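Local coordinates for phenylacetic acid degradation-related protein (Silicibacter sp., PDB 2QWZ) that is a putative thioesterase that probably hydrolyses acyl-CoA thioesters, perhaps in phenylacetic acid degradation, at residues F44-L58 against A78-H91. Residues are numbered along the deposited sequence; the frame is centred on the assembly and turned at random.
Sequences FSIDALAKGEITMRL and ALADVSVYALVLAH
Met56, a selenomethionine, lies across residues 78-91 of helix 73-92, and its side chain works its way past Ser83, Leu79, Val82 and Ala86. Its CB rests 3.3 Å from Ser83 OG, a hydroxyl that itself donates to Leu79 O. CG, set anti to the backbone N (chi1 -171°), runs alongside Leu79, 3.9 Å from its CD1, and also comes near Val82 CG1. Bends at chi2 and chi3 then swing the chain round at the selenium, leaving CE over the next turn, where it presses tightly on Ala86 CB at 3.4 Å and lies near Val82 O. On one flank, Val82 CG1 sits over a face of the Phe44 ring in a CH-pi contact, 3.9 Å from the ring centroid, while Ala78 CB and Leu79 approach that ring obliquely. On the other, Ile54 CD1 reaches Ala86 CB, and its CG2 lies 3.4 Å from Ser83 O. Leu87 CD1 fits under the hairpin turn, against Leu49 CD1 and Glu53 O. There His91 closes the contact: ND1 donates nearly straight (171°) to Leu87 O, fixing the ring's rotation, and NE2 gives Lys51 O a weak, bent bond. This is the hotdog-fold pattern, a long helix wrapped by an antiparallel sheet; strand 53-58 crosses it between strand 44-49, outermost in this chain's sheet, and strand 117-126, while Leu33 of helix 26-36 also packs on Ala86.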
loop_
_atom_site.group_PDB
_atom_site.type_symbol
_atom_site.label_atom_id
_atom_site.label_comp_id
_atom_site.label_asym_id
_atom_site.label_seq_id
_atom_site.Cartn_x
_atom_site.Cartn_y
_atom_site.Cartn_z
ATOM N N PHE A 44 0.056 -25.480 1.189
ATOM C CA PHE A 44 1.346 -24.762 1.134
ATOM C C PHE A 44 2.545 -25.637 1.509
ATOM O O PHE A 44 2.520 -26.290 2.544
ATOM C CB PHE A 44 1.298 -23.520 2.041
ATOM C CG PHE A 44 0.300 -22.476 1.566
ATOM C CD1 PHE A 44 0.430 -21.893 0.308
ATOM C CD2 PHE A 44 -0.771 -22.114 2.337
ATOM C CE1 PHE A 44 -0.479 -20.954 -0.138
ATOM C CE2 PHE A 44 -1.670 -21.183 1.903
ATOM C CZ PHE A 44 -1.539 -20.608 0.660
ATOM N N SER A 45 3.575 -25.653 0.653
ATOM C CA SER A 45 4.837 -26.336 0.949
ATOM C C SER A 45 6.058 -25.491 0.555
ATOM O O SER A 45 6.003 -24.726 -0.396
ATOM C CB SER A 45 4.879 -27.719 0.286
ATOM O OG SER A 45 4.804 -27.632 -1.149
ATOM N N ILE A 46 7.161 -25.654 1.272
ATOM C CA ILE A 46 8.403 -24.932 0.994
ATOM C C ILE A 46 9.198 -25.623 -0.113
ATOM O O ILE A 46 9.656 -26.739 0.060
ATOM C CB ILE A 46 9.291 -24.837 2.275
ATOM C CG1 ILE A 46 8.487 -24.364 3.484
ATOM C CG2 ILE A 46 10.516 -23.931 2.055
ATOM C CD1 ILE A 46 9.316 -24.206 4.746
ATOM N N ASP A 47 9.376 -24.978 -1.263
ATOM C CA ASP A 47 10.369 -25.457 -2.216
ATOM C C ASP A 47 11.832 -25.204 -1.863
ATOM O O ASP A 47 12.686 -26.038 -2.140
ATOM C CB ASP A 47 10.123 -24.869 -3.623
ATOM C CG ASP A 47 8.892 -25.398 -4.252
ATOM O OD1 ASP A 47 8.272 -26.298 -3.668
ATOM O OD2 ASP A 47 8.539 -24.916 -5.342
ATOM N N ALA A 48 12.147 -24.042 -1.320
ATOM C CA ALA A 48 13.523 -23.712 -0.962
ATOM C C ALA A 48 13.558 -22.702 0.161
ATOM O O ALA A 48 12.647 -21.915 0.314
ATOM C CB ALA A 48 14.249 -23.159 -2.151
ATOM N N LEU A 49 14.644 -22.718 0.913
ATOM C CA LEU A 49 14.870 -21.804 2.013
ATOM C C LEU A 49 16.352 -21.440 2.044
ATOM O O LEU A 49 17.205 -22.313 1.945
ATOM C CB LEU A 49 14.485 -22.458 3.320
ATOM C CG LEU A 49 14.786 -21.619 4.570
ATOM C CD1 LEU A 49 13.793 -20.512 4.680
ATOM C CD2 LEU A 49 14.706 -22.492 5.760
ATOM N N ALA A 50 16.629 -20.138 2.114
ATOM C CA ALA A 50 17.973 -19.585 2.167
ATOM C C ALA A 50 17.880 -18.433 3.147
ATOM O O ALA A 50 16.755 -18.024 3.515
ATOM C CB ALA A 50 18.389 -19.102 0.803
ATOM N N LYS A 51 19.028 -17.890 3.543
ATOM C CA LYS A 51 19.091 -16.825 4.544
ATOM C C LYS A 51 18.213 -15.628 4.182
ATOM O O LYS A 51 17.568 -15.029 5.041
ATOM C CB LYS A 51 20.540 -16.339 4.753
ATOM C CG LYS A 51 21.405 -17.262 5.621
ATOM C CD LYS A 51 22.757 -16.600 6.033
ATOM C CE LYS A 51 23.889 -16.964 5.067
ATOM N NZ LYS A 51 24.564 -18.215 5.489
ATOM N N GLY A 52 18.200 -15.252 2.908
ATOM C CA GLY A 52 17.477 -14.049 2.530
ATOM C C GLY A 52 16.081 -14.283 1.986
ATOM O O GLY A 52 15.299 -13.341 1.843
ATOM N N GLU A 53 15.777 -15.535 1.665
ATOM C CA GLU A 53 14.733 -15.847 0.695
ATOM C C GLU A 53 14.081 -17.194 0.905
ATOM O O GLU A 53 14.692 -18.114 1.400
ATOM C CB GLU A 53 15.326 -15.842 -0.700
ATOM C CG GLU A 53 16.249 -14.675 -0.979
ATOM C CD GLU A 53 16.591 -14.565 -2.452
ATOM O OE1 GLU A 53 16.987 -15.590 -3.046
ATOM O OE2 GLU A 53 16.458 -13.453 -3.011
ATOM N N ILE A 54 12.817 -17.296 0.503
ATOM C CA ILE A 54 12.102 -18.557 0.550
ATOM C C ILE A 54 11.288 -18.674 -0.722
ATOM O O ILE A 54 10.807 -17.675 -1.177
ATOM C CB ILE A 54 11.174 -18.586 1.736
ATOM C CG1 ILE A 54 10.635 -19.998 1.974
ATOM C CG2 ILE A 54 10.061 -17.548 1.607
ATOM C CD1 ILE A 54 9.950 -20.172 3.356
ATOM N N THR A 55 11.136 -19.888 -1.242
ATOM C CA THR A 55 10.148 -20.220 -2.297
ATOM C C THR A 55 9.077 -21.133 -1.747
ATOM O O THR A 55 9.367 -22.245 -1.317
ATOM C CB THR A 55 10.797 -20.880 -3.494
ATOM O OG1 THR A 55 11.854 -20.043 -3.904
ATOM C CG2 THR A 55 9.810 -21.050 -4.667
HETATM N N MSE A 56 7.843 -20.629 -1.689
HETATM C CA MSE A 56 6.716 -21.403 -1.211
HETATM C C MSE A 56 5.801 -21.769 -2.370
HETATM O O MSE A 56 5.642 -20.961 -3.288
HETATM C CB MSE A 56 5.950 -20.578 -0.217
HETATM C CG MSE A 56 4.886 -21.309 0.506
HETATM SE SE MSE A 56 5.417 -22.142 2.172
HETATM C CE MSE A 56 6.174 -20.715 3.235
ATOM N N ARG A 57 5.212 -22.968 -2.288
ATOM C CA ARG A 57 4.317 -23.530 -3.304
ATOM C C ARG A 57 2.905 -23.568 -2.756
ATOM O O ARG A 57 2.689 -23.972 -1.595
ATOM C CB ARG A 57 4.736 -24.959 -3.651
ATOM C CG ARG A 57 3.959 -25.598 -4.814
ATOM C CD ARG A 57 4.504 -26.991 -5.131
ATOM N NE ARG A 57 5.809 -26.864 -5.745
ATOM C CZ ARG A 57 6.006 -26.752 -7.047
ATOM N NH1 ARG A 57 4.986 -26.800 -7.895
ATOM N NH2 ARG A 57 7.225 -26.567 -7.491
ATOM N N LEU A 58 1.963 -23.109 -3.579
ATOM C CA LEU A 58 0.549 -23.369 -3.362
ATOM C C LEU A 58 0.172 -24.476 -4.330
ATOM O O LEU A 58 0.216 -24.291 -5.569
ATOM C CB LEU A 58 -0.306 -22.120 -3.623
ATOM C CG LEU A 58 -1.827 -22.073 -3.412
ATOM C CD1 LEU A 58 -2.302 -20.587 -3.455
ATOM C CD2 LEU A 58 -2.588 -22.865 -4.433
ATOM N N ALA A 78 -2.936 -15.263 0.793
ATOM C CA ALA A 78 -2.548 -16.401 1.624
ATOM C C ALA A 78 -1.131 -16.855 1.330
ATOM O O ALA A 78 -0.350 -17.023 2.253
ATOM C CB ALA A 78 -3.550 -17.573 1.439
ATOM N N LEU A 79 -0.790 -17.006 0.043
ATOM C CA LEU A 79 0.546 -17.390 -0.377
ATOM C C LEU A 79 1.595 -16.356 -0.001
ATOM O O LEU A 79 2.643 -16.696 0.568
ATOM C CB LEU A 79 0.578 -17.597 -1.904
ATOM C CG LEU A 79 1.947 -17.987 -2.473
ATOM C CD1 LEU A 79 2.475 -19.229 -1.760
ATOM C CD2 LEU A 79 1.892 -18.230 -3.973
ATOM N N ALA A 80 1.300 -15.082 -0.297
ATOM C CA ALA A 80 2.214 -14.005 -0.062
ATOM C C ALA A 80 2.488 -13.947 1.457
ATOM O O ALA A 80 3.626 -13.837 1.872
ATOM C CB ALA A 80 1.642 -12.679 -0.561
ATOM N N ASP A 81 1.441 -14.005 2.255
ATOM C CA ASP A 81 1.561 -13.886 3.749
ATOM C C ASP A 81 2.213 -15.085 4.402
ATOM O O ASP A 81 3.023 -14.918 5.286
ATOM C CB ASP A 81 0.153 -13.615 4.319
ATOM C CG ASP A 81 0.111 -13.481 5.864
ATOM O OD1 ASP A 81 1.105 -13.180 6.552
ATOM O OD2 ASP A 81 -0.981 -13.688 6.374
ATOM N N VAL A 82 1.878 -16.306 3.990
ATOM C CA VAL A 82 2.556 -17.485 4.538
ATOM C C VAL A 82 4.059 -17.495 4.231
ATOM O O VAL A 82 4.863 -17.827 5.115
ATOM C CB VAL A 82 1.850 -18.876 4.155
ATOM C CG1 VAL A 82 2.179 -19.337 2.729
ATOM C CG2 VAL A 82 2.214 -19.981 5.198
ATOM N N SER A 83 4.436 -17.104 3.011
ATOM C CA SER A 83 5.815 -17.022 2.606
ATOM C C SER A 83 6.675 -16.099 3.460
ATOM O O SER A 83 7.775 -16.460 3.844
ATOM C CB SER A 83 5.904 -16.532 1.148
ATOM O OG SER A 83 5.197 -17.413 0.279
ATOM N N VAL A 84 6.232 -14.870 3.691
ATOM C CA VAL A 84 7.057 -13.924 4.427
ATOM C C VAL A 84 7.032 -14.281 5.906
ATOM O O VAL A 84 8.051 -14.188 6.566
ATOM C CB VAL A 84 6.664 -12.460 4.156
ATOM C CG1 VAL A 84 7.585 -11.569 4.806
ATOM C CG2 VAL A 84 6.708 -12.164 2.617
ATOM N N TYR A 85 5.888 -14.721 6.395
ATOM C CA TYR A 85 5.768 -15.147 7.772
ATOM C C TYR A 85 6.745 -16.280 8.074
ATOM O O TYR A 85 7.427 -16.255 9.077
ATOM C CB TYR A 85 4.347 -15.623 8.054
ATOM C CG TYR A 85 4.195 -16.134 9.472
ATOM C CD1 TYR A 85 4.029 -15.259 10.518
ATOM C CD2 TYR A 85 4.248 -17.507 9.756
ATOM C CE1 TYR A 85 3.908 -15.729 11.852
ATOM C CE2 TYR A 85 4.134 -17.983 11.052
ATOM C CZ TYR A 85 3.959 -17.096 12.097
ATOM O OH TYR A 85 3.852 -17.601 13.374
ATOM N N ALA A 86 6.792 -17.261 7.181
ATOM C CA ALA A 86 7.673 -18.428 7.290
ATOM C C ALA A 86 9.134 -18.008 7.308
ATOM O O ALA A 86 9.883 -18.503 8.133
ATOM C CB ALA A 86 7.410 -19.416 6.142
ATOM N N LEU A 87 9.520 -17.064 6.435
ATOM C CA LEU A 87 10.894 -16.510 6.439
ATOM C C LEU A 87 11.205 -15.749 7.734
ATOM O O LEU A 87 12.297 -15.853 8.268
ATOM C CB LEU A 87 11.117 -15.620 5.236
ATOM C CG LEU A 87 12.525 -15.364 4.679
ATOM C CD1 LEU A 87 13.408 -16.593 4.361
ATOM C CD2 LEU A 87 12.313 -14.600 3.453
ATOM N N VAL A 88 10.249 -15.005 8.255
ATOM C CA VAL A 88 10.483 -14.314 9.505
ATOM C C VAL A 88 10.732 -15.327 10.612
ATOM O O VAL A 88 11.730 -15.232 11.309
ATOM C CB VAL A 88 9.340 -13.344 9.847
ATOM C CG1 VAL A 88 9.536 -12.784 11.233
ATOM C CG2 VAL A 88 9.309 -12.244 8.855
ATOM N N LEU A 89 9.873 -16.332 10.715
ATOM C CA LEU A 89 10.050 -17.445 11.671
ATOM C C LEU A 89 11.331 -18.270 11.502
ATOM O O LEU A 89 11.886 -18.741 12.485
ATOM C CB LEU A 89 8.873 -18.430 11.602
ATOM C CG LEU A 89 7.667 -18.220 12.509
ATOM C CD1 LEU A 89 6.805 -19.488 12.446
ATOM C CD2 LEU A 89 8.061 -17.916 13.948
ATOM N N ALA A 90 11.769 -18.470 10.266
ATOM C CA ALA A 90 13.043 -19.132 9.961
ATOM C C ALA A 90 14.234 -18.449 10.641
ATOM O O ALA A 90 15.242 -19.094 10.968
ATOM C CB ALA A 90 13.253 -19.167 8.465
ATOM N N HIS A 91 14.109 -17.143 10.861
ATOM C CA HIS A 91 15.125 -16.346 11.546
ATOM C C HIS A 91 14.852 -16.194 13.054
ATOM O O HIS A 91 15.772 -16.239 13.853
ATOM C CB HIS A 91 15.231 -14.987 10.859
ATOM C CG HIS A 91 15.764 -15.066 9.443
ATOM N ND1 HIS A 91 14.969 -15.398 8.369
ATOM C CD2 HIS A 91 17.012 -14.902 8.938
ATOM C CE1 HIS A 91 15.691 -15.408 7.256
ATOM N NE2 HIS A 91 16.937 -15.101 7.566
#